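Long-range contacts in NALP (Neisseria meningitidis, PDB 1UYN), which forms the membrane-embedded translocator domain of an autotransporter, a beta-barrel through whose hydrophilic pore the secreted protease passenger reaches the cell surface: residues T49-G54 with R66-T71; M90-W95 with K103-S108. One frame throughout, in Å; residues are numbered along the deposited sequence.

Contact 1: residues T49-G54 with R66-T71; sequences TQQDGG and RGSTQT. With CXE (pentaethylene glycol monodecyl ether), chain B.
Two polar side-chain pairs, Thr49 with Gln70 and Gln51 with Ser68, sit on the outward face of the barrel wall, and one of them lies directly beside a detergent tail. Gln70 bends at its second torsion (chi2 -52°), which brings its amide back alongside Thr49, and the hydroxyl OG1 of Thr49 donates to Gln70 OE1 at 2.6 Å from a position tilted off the carbonyl plane. The methylene side of the same glutamine serves the detergent: Gln70 CG lies 3.6 Å from C3 of the pentaethylene glycol monodecyl ether, and CB packs against the middle of the decyl chain. Two residues further along the same strand pair, at the next non-hydrogen-bonded position, Ser68 OG donates to Gln51 OE1 (2.9 Å), approaching the carbonyl from the side, at a C=O...O angle of 102°. Gln51 can meet it because its chain also bends, turning the amide toward the hydroxyl of Ser68 (chi2 -62°).

The opposite face, with Gln50, Asp52 and Thr69, is turned to the barrel interior. There a water bridges the strands, bonded to Gln50 O at 3.0 Å, Asp52 OD2 at 2.8 Å and Thr69 OG1 at 2.7 Å; its two protons cannot serve every acceptor in reach at once. Asp52 OD1 is held by a salt bridge to Arg27 of helix 12-34 and by Ser299 and Asn297, while Thr69 OG1 bonds Arg28. Between the faces runs the antiparallel ladder, in which Gln50 N to Thr69 O and Thr69 N to Gln50 O are both 3.0 Å.

The chemistry thus separates by face: outside, each glutamine carbonyl takes a hydroxyl donor; inside, water, the arginine of the helix and neighbouring polar groups hold the Asp52 carboxylate, an environment that would probably favour its ionised form.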
loop_
_atom_site.group_PDB
_atom_site.type_symbol
_atom_site.label_atom_id
_atom_site.label_comp_id
_atom_site.label_asym_id
_atom_site.label_seq_id
_atom_site.Cartn_x
_atom_site.Cartn_y
_atom_site.Cartn_z
ATOM N N THR A 49 -0.683 0.998 12.698
ATOM C CA THR A 49 -1.514 -0.054 12.107
ATOM C C THR A 49 -2.391 0.436 10.949
ATOM O O THR A 49 -3.218 1.326 11.123
ATOM C CB THR A 49 -2.421 -0.619 13.178
ATOM O OG1 THR A 49 -1.606 -1.108 14.232
ATOM C CG2 THR A 49 -3.162 -1.863 12.667
ATOM N N GLN A 50 -2.233 -0.170 9.780
ATOM C CA GLN A 50 -3.128 0.103 8.655
ATOM C C GLN A 50 -4.040 -1.107 8.481
ATOM O O GLN A 50 -3.535 -2.182 8.319
ATOM C CB GLN A 50 -2.308 0.391 7.399
ATOM C CG GLN A 50 -3.071 0.319 6.075
ATOM C CD GLN A 50 -2.126 0.409 4.838
ATOM O OE1 GLN A 50 -2.127 -0.489 3.970
ATOM N NE2 GLN A 50 -1.343 1.492 4.759
ATOM N N GLN A 51 -5.362 -0.941 8.585
ATOM C CA GLN A 51 -6.351 -1.981 8.196
ATOM C C GLN A 51 -6.970 -1.707 6.802
ATOM O O GLN A 51 -7.231 -0.578 6.444
ATOM C CB GLN A 51 -7.490 -2.119 9.219
ATOM C CG GLN A 51 -7.058 -2.312 10.683
ATOM C CD GLN A 51 -6.253 -3.612 10.929
ATOM O OE1 GLN A 51 -5.487 -3.698 11.893
ATOM N NE2 GLN A 51 -6.447 -4.614 10.079
ATOM N N ASP A 52 -7.218 -2.770 6.047
ATOM C CA ASP A 52 -7.706 -2.726 4.664
ATOM C C ASP A 52 -8.890 -3.649 4.536
ATOM O O ASP A 52 -8.927 -4.681 5.191
ATOM C CB ASP A 52 -6.622 -3.200 3.712
ATOM C CG ASP A 52 -5.675 -2.111 3.331
ATOM O OD1 ASP A 52 -6.145 -1.141 2.687
ATOM O OD2 ASP A 52 -4.449 -2.115 3.621
ATOM N N GLY A 53 -9.845 -3.313 3.675
ATOM C CA GLY A 53 -11.067 -4.092 3.586
ATOM C C GLY A 53 -11.888 -3.746 2.375
ATOM O O GLY A 53 -12.510 -2.713 2.332
ATOM N N GLY A 54 -11.899 -4.613 1.382
ATOM C CA GLY A 54 -12.701 -4.376 0.200
ATOM C C GLY A 54 -13.245 -5.615 -0.473
ATOM O O GLY A 54 -13.092 -6.740 0.010
ATOM N N ARG A 66 -9.021 -8.612 3.062
ATOM C CA ARG A 66 -8.921 -7.995 4.373
ATOM C C ARG A 66 -7.445 -7.969 4.681
ATOM O O ARG A 66 -6.686 -8.828 4.268
ATOM C CB ARG A 66 -9.667 -8.808 5.442
ATOM C CG ARG A 66 -11.170 -8.525 5.573
ATOM C CD ARG A 66 -11.926 -9.540 6.493
ATOM N NE ARG A 66 -13.290 -9.116 6.866
ATOM C CZ ARG A 66 -14.197 -9.901 7.496
ATOM N NH1 ARG A 66 -13.895 -11.161 7.837
ATOM N NH2 ARG A 66 -15.423 -9.431 7.790
ATOM N N GLY A 67 -7.009 -6.971 5.400
ATOM C CA GLY A 67 -5.588 -6.841 5.602
ATOM C C GLY A 67 -5.251 -5.987 6.785
ATOM O O GLY A 67 -5.889 -5.009 7.040
ATOM N N SER A 68 -4.185 -6.379 7.459
ATOM C CA SER A 68 -3.623 -5.670 8.575
ATOM C C SER A 68 -2.109 -5.552 8.439
ATOM O O SER A 68 -1.433 -6.534 8.226
ATOM C CB SER A 68 -3.925 -6.472 9.814
ATOM O OG SER A 68 -3.579 -5.733 10.963
ATOM N N THR A 69 -1.565 -4.375 8.660
ATOM C CA THR A 69 -0.132 -4.152 8.531
ATOM C C THR A 69 0.361 -3.365 9.704
ATOM O O THR A 69 -0.118 -2.273 9.922
ATOM C CB THR A 69 0.141 -3.325 7.273
ATOM O OG1 THR A 69 -0.458 -3.961 6.142
ATOM C CG2 THR A 69 1.657 -3.292 6.955
ATOM N N GLN A 70 1.306 -3.910 10.472
ATOM C CA GLN A 70 2.014 -3.118 11.494
ATOM C C GLN A 70 3.315 -2.619 10.916
ATOM O O GLN A 70 4.020 -3.358 10.237
ATOM C CB GLN A 70 2.301 -3.891 12.761
ATOM C CG GLN A 70 1.195 -4.874 13.199
ATOM C CD GLN A 70 -0.162 -4.251 13.272
ATOM O OE1 GLN A 70 -0.395 -3.371 14.097
ATOM N NE2 GLN A 70 -1.068 -4.699 12.414
ATOM N N THR A 71 3.597 -1.347 11.146
ATOM C CA THR A 71 4.825 -0.740 10.681
ATOM C C THR A 71 5.463 0.019 11.807
ATOM O O THR A 71 4.775 0.678 12.581
ATOM C CB THR A 71 4.537 0.229 9.504
ATOM O OG1 THR A 71 3.536 1.190 9.893
ATOM C CG2 THR A 71 3.920 -0.534 8.328
HETATM C C1 CXE B . 0.917 -8.408 11.736
HETATM C C2 CXE B . 1.732 -8.623 13.001
HETATM C C3 CXE B . 3.113 -7.963 12.952
HETATM C C4 CXE B . 3.628 -7.562 14.337
HETATM C C5 CXE B . 5.062 -7.035 14.271
HETATM C C6 CXE B . 5.229 -5.505 14.333
HETATM C C7 CXE B . 6.061 -4.923 13.166
HETATM C C8 CXE B . 7.260 -4.086 13.630
HETATM C C9 CXE B . 8.537 -4.152 12.764
HETATM C C10 CXE B . 9.800 -4.373 13.623
HETATM O O11 CXE B . 10.940 -3.590 13.250
HETATM C C12 CXE B . 10.901 -2.275 13.803
HETATM C C13 CXE B . 12.075 -1.397 13.357
HETATM O O14 CXE B . 11.924 -0.670 12.095
HETATM C C15 CXE B . 12.741 0.531 12.048
HETATM C C16 CXE B . 13.099 1.047 10.646
HETATM O O17 CXE B . 14.495 0.921 10.344
HETATM C C18 CXE B . 15.303 2.064 10.644
HETATM C C19 CXE B . 16.744 1.833 10.181
HETATM O O20 CXE B . 17.616 2.920 10.558
HETATM C C21 CXE B . 18.839 2.930 9.806
HETATM C C22 CXE B . 20.037 3.413 10.619
HETATM O O23 CXE B . 20.350 4.763 10.277
HETATM C C24 CXE B . 21.602 5.014 9.626
HETATM C C25 CXE B . 21.810 6.511 9.344
HETATM O O26 CXE B . 21.532 6.820 7.980
HETATM O O HOH W 1 -3.008 -3.395 5.678
#

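Contact 2: residues M90-W95 with K103-S108; sequences MGRSTW and KTDSIS
Arg92 and Asp105, a non-hydrogen-bonded pair on the outer face of the barrel, stand side by side and point the same way, yet their flat ends are not coplanar: the guanidinium and carboxylate planes lie 41° apart. Arg92 leaves the backbone with CG roughly opposite the N (chi1 155°) and then turns at chi2 and chi3, which brings NH1 to 3.4 Å from Asp105 OD1. That makes a salt bridge whose hydrogen bond is weak. The aliphatic part of the arginine contributes too, CD resting 3.6 Å from the same OD1.

Lys103, two residues before Asp105 on the same strand, slants across the arginine, its methylene CE beside Arg92 NH1. The two positive ends are close, with Lys103 NZ 4.5 Å from Arg92 NH1, a proximity that Asp105 would partly offset. At the far end of the row Met90 and Ile107 run alongside each other, CG meeting CG1 at 4.0 Å in a plain apolar contact; Met90 also reaches the bound detergent.

The side chains on the inner face are small and mostly polar. Ser93 OG leans on Thr104 CB, and the hydroxyl OG1 of Thr104 is bonded to Asn134. Gly91 has no side chain on this face, and Ser106 OG sits over its CA at 3.5 Å. In the antiparallel ladder Gly91 N to Ser106 O and Ser93 N to Thr104 O are both 2.9 Å.

On the inner side the helix 12-34 covers this surface: His21 touches Thr104 and Ser106, Met24 touches Ser93, and Gln25 bonds Ser108. Strand 62-79 lies along the Met90 to Thr94 edge and strand 121-139 along the Lys103 to Asp105 edge, so the hairpin is built into the barrel wall on both flanks.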
loop_
_atom_site.group_PDB
_atom_site.type_symbol
_atom_site.label_atom_id
_atom_site.label_comp_id
_atom_site.label_asym_id
_atom_site.label_seq_id
_atom_site.Cartn_x
_atom_site.Cartn_y
_atom_site.Cartn_z
ATOM N N MET A 90 5.358 -5.437 8.632
ATOM C CA MET A 90 4.885 -6.803 8.626
ATOM C C MET A 90 3.369 -6.842 8.443
ATOM O O MET A 90 2.604 -6.178 9.133
ATOM C CB MET A 90 5.381 -7.518 9.863
ATOM C CG MET A 90 6.922 -7.482 9.893
ATOM S SD MET A 90 7.871 -8.535 11.126
ATOM C CE MET A 90 9.705 -7.889 10.934
ATOM N N GLY A 91 2.958 -7.616 7.451
ATOM C CA GLY A 91 1.595 -7.673 6.989
ATOM C C GLY A 91 0.963 -9.049 7.094
ATOM O O GLY A 91 1.589 -10.082 6.989
ATOM N N ARG A 92 -0.323 -9.048 7.316
ATOM C CA ARG A 92 -1.079 -10.246 7.176
ATOM C C ARG A 92 -2.350 -9.828 6.481
ATOM O O ARG A 92 -3.014 -8.911 6.911
ATOM C CB ARG A 92 -1.370 -10.851 8.538
ATOM C CG ARG A 92 -2.596 -11.723 8.546
ATOM C CD ARG A 92 -2.316 -13.191 8.546
ATOM N NE ARG A 92 -2.347 -13.684 9.923
ATOM C CZ ARG A 92 -1.725 -14.787 10.321
ATOM N NH1 ARG A 92 -1.029 -15.533 9.440
ATOM N NH2 ARG A 92 -1.808 -15.144 11.605
ATOM N N SER A 93 -2.676 -10.503 5.397
ATOM C CA SER A 93 -3.846 -10.150 4.627
ATOM C C SER A 93 -4.548 -11.432 4.199
ATOM O O SER A 93 -3.951 -12.498 4.265
ATOM C CB SER A 93 -3.432 -9.300 3.432
ATOM O OG SER A 93 -3.149 -10.139 2.336
ATOM N N THR A 94 -5.822 -11.352 3.824
ATOM C CA THR A 94 -6.496 -12.518 3.246
ATOM C C THR A 94 -7.234 -12.180 1.966
ATOM O O THR A 94 -7.416 -11.030 1.638
ATOM C CB THR A 94 -7.442 -13.161 4.226
ATOM O OG1 THR A 94 -8.431 -12.213 4.619
ATOM C CG2 THR A 94 -6.705 -13.530 5.480
ATOM N N TRP A 95 -7.612 -13.212 1.235
ATOM C CA TRP A 95 -8.367 -13.063 0.017
ATOM C C TRP A 95 -9.330 -14.297 -0.146
ATOM O O TRP A 95 -8.934 -15.446 -0.060
ATOM C CB TRP A 95 -7.414 -12.910 -1.164
ATOM C CG TRP A 95 -8.130 -13.127 -2.462
ATOM C CD1 TRP A 95 -8.256 -14.303 -3.126
ATOM C CD2 TRP A 95 -8.908 -12.165 -3.190
ATOM N NE1 TRP A 95 -9.027 -14.126 -4.243
ATOM C CE2 TRP A 95 -9.436 -12.822 -4.314
ATOM C CE3 TRP A 95 -9.199 -10.805 -3.011
ATOM C CZ2 TRP A 95 -10.253 -12.186 -5.251
ATOM C CZ3 TRP A 95 -10.013 -10.160 -3.954
ATOM C CH2 TRP A 95 -10.535 -10.858 -5.052
ATOM N N LYS A 103 -4.190 -16.760 2.487
ATOM C CA LYS A 103 -3.612 -15.802 3.407
ATOM C C LYS A 103 -2.171 -15.476 2.995
ATOM O O LYS A 103 -1.352 -16.371 2.755
ATOM C CB LYS A 103 -3.727 -16.286 4.864
ATOM C CG LYS A 103 -2.549 -17.126 5.387
ATOM C CD LYS A 103 -2.731 -17.639 6.866
ATOM C CE LYS A 103 -1.369 -18.086 7.569
ATOM N NZ LYS A 103 -0.652 -19.251 6.964
ATOM N N THR A 104 -1.900 -14.169 2.916
ATOM C CA THR A 104 -0.619 -13.584 2.594
ATOM C C THR A 104 0.064 -13.041 3.843
ATOM O O THR A 104 -0.475 -12.165 4.550
ATOM C CB THR A 104 -0.814 -12.384 1.628
ATOM O OG1 THR A 104 -1.568 -12.762 0.455
ATOM C CG2 THR A 104 0.524 -11.911 1.067
ATOM N N ASP A 105 1.290 -13.492 4.066
ATOM C CA ASP A 105 2.177 -12.869 5.015
ATOM C C ASP A 105 3.214 -12.085 4.315
ATOM O O ASP A 105 3.744 -12.513 3.300
ATOM C CB ASP A 105 2.875 -13.931 5.824
ATOM C CG ASP A 105 1.963 -14.590 6.715
ATOM O OD1 ASP A 105 0.876 -14.037 7.029
ATOM O OD2 ASP A 105 2.239 -15.671 7.166
ATOM N N SER A 106 3.566 -10.937 4.858
ATOM C CA SER A 106 4.548 -10.138 4.141
ATOM C C SER A 106 5.475 -9.365 5.018
ATOM O O SER A 106 5.159 -8.970 6.151
ATOM C CB SER A 106 3.856 -9.228 3.150
ATOM O OG SER A 106 2.896 -8.405 3.814
ATOM N N ILE A 107 6.683 -9.225 4.514
ATOM C CA ILE A 107 7.688 -8.433 5.204
ATOM C C ILE A 107 8.313 -7.516 4.218
ATOM O O ILE A 107 8.850 -7.952 3.233
ATOM C CB ILE A 107 8.722 -9.306 5.929
ATOM C CG1 ILE A 107 7.989 -10.068 7.049
ATOM C CG2 ILE A 107 9.823 -8.416 6.522
ATOM C CD1 ILE A 107 8.836 -11.099 7.848
ATOM N N SER A 108 8.268 -6.234 4.545
ATOM C CA SER A 108 8.646 -5.194 3.618
ATOM C C SER A 108 9.383 -4.089 4.296
ATOM O O SER A 108 9.003 -3.652 5.395
ATOM C CB SER A 108 7.397 -4.587 2.990
ATOM O OG SER A 108 6.634 -5.565 2.331
#

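In the fold
From the N terminus the chain first threads helix 12-34 through the pore, then enters the wall. Contact 1 closes the first hairpin, joining strand 43-57 to strand 62-79, and contact 2 closes the next but one, joining strand 82-97 to strand 100-117. The contacts are in series, neither nested nor crossed. They are knit together laterally, since strands 62-79 and 82-97 are neighbours in the sheet: probable backbone bonds run from Ser68 N to Arg92 O and from Thr94 N to Arg66 O. Strand 43-57 meets strand 295-307 on its other side, so contact 1 also borders the seam that closes the twelve-stranded barrel.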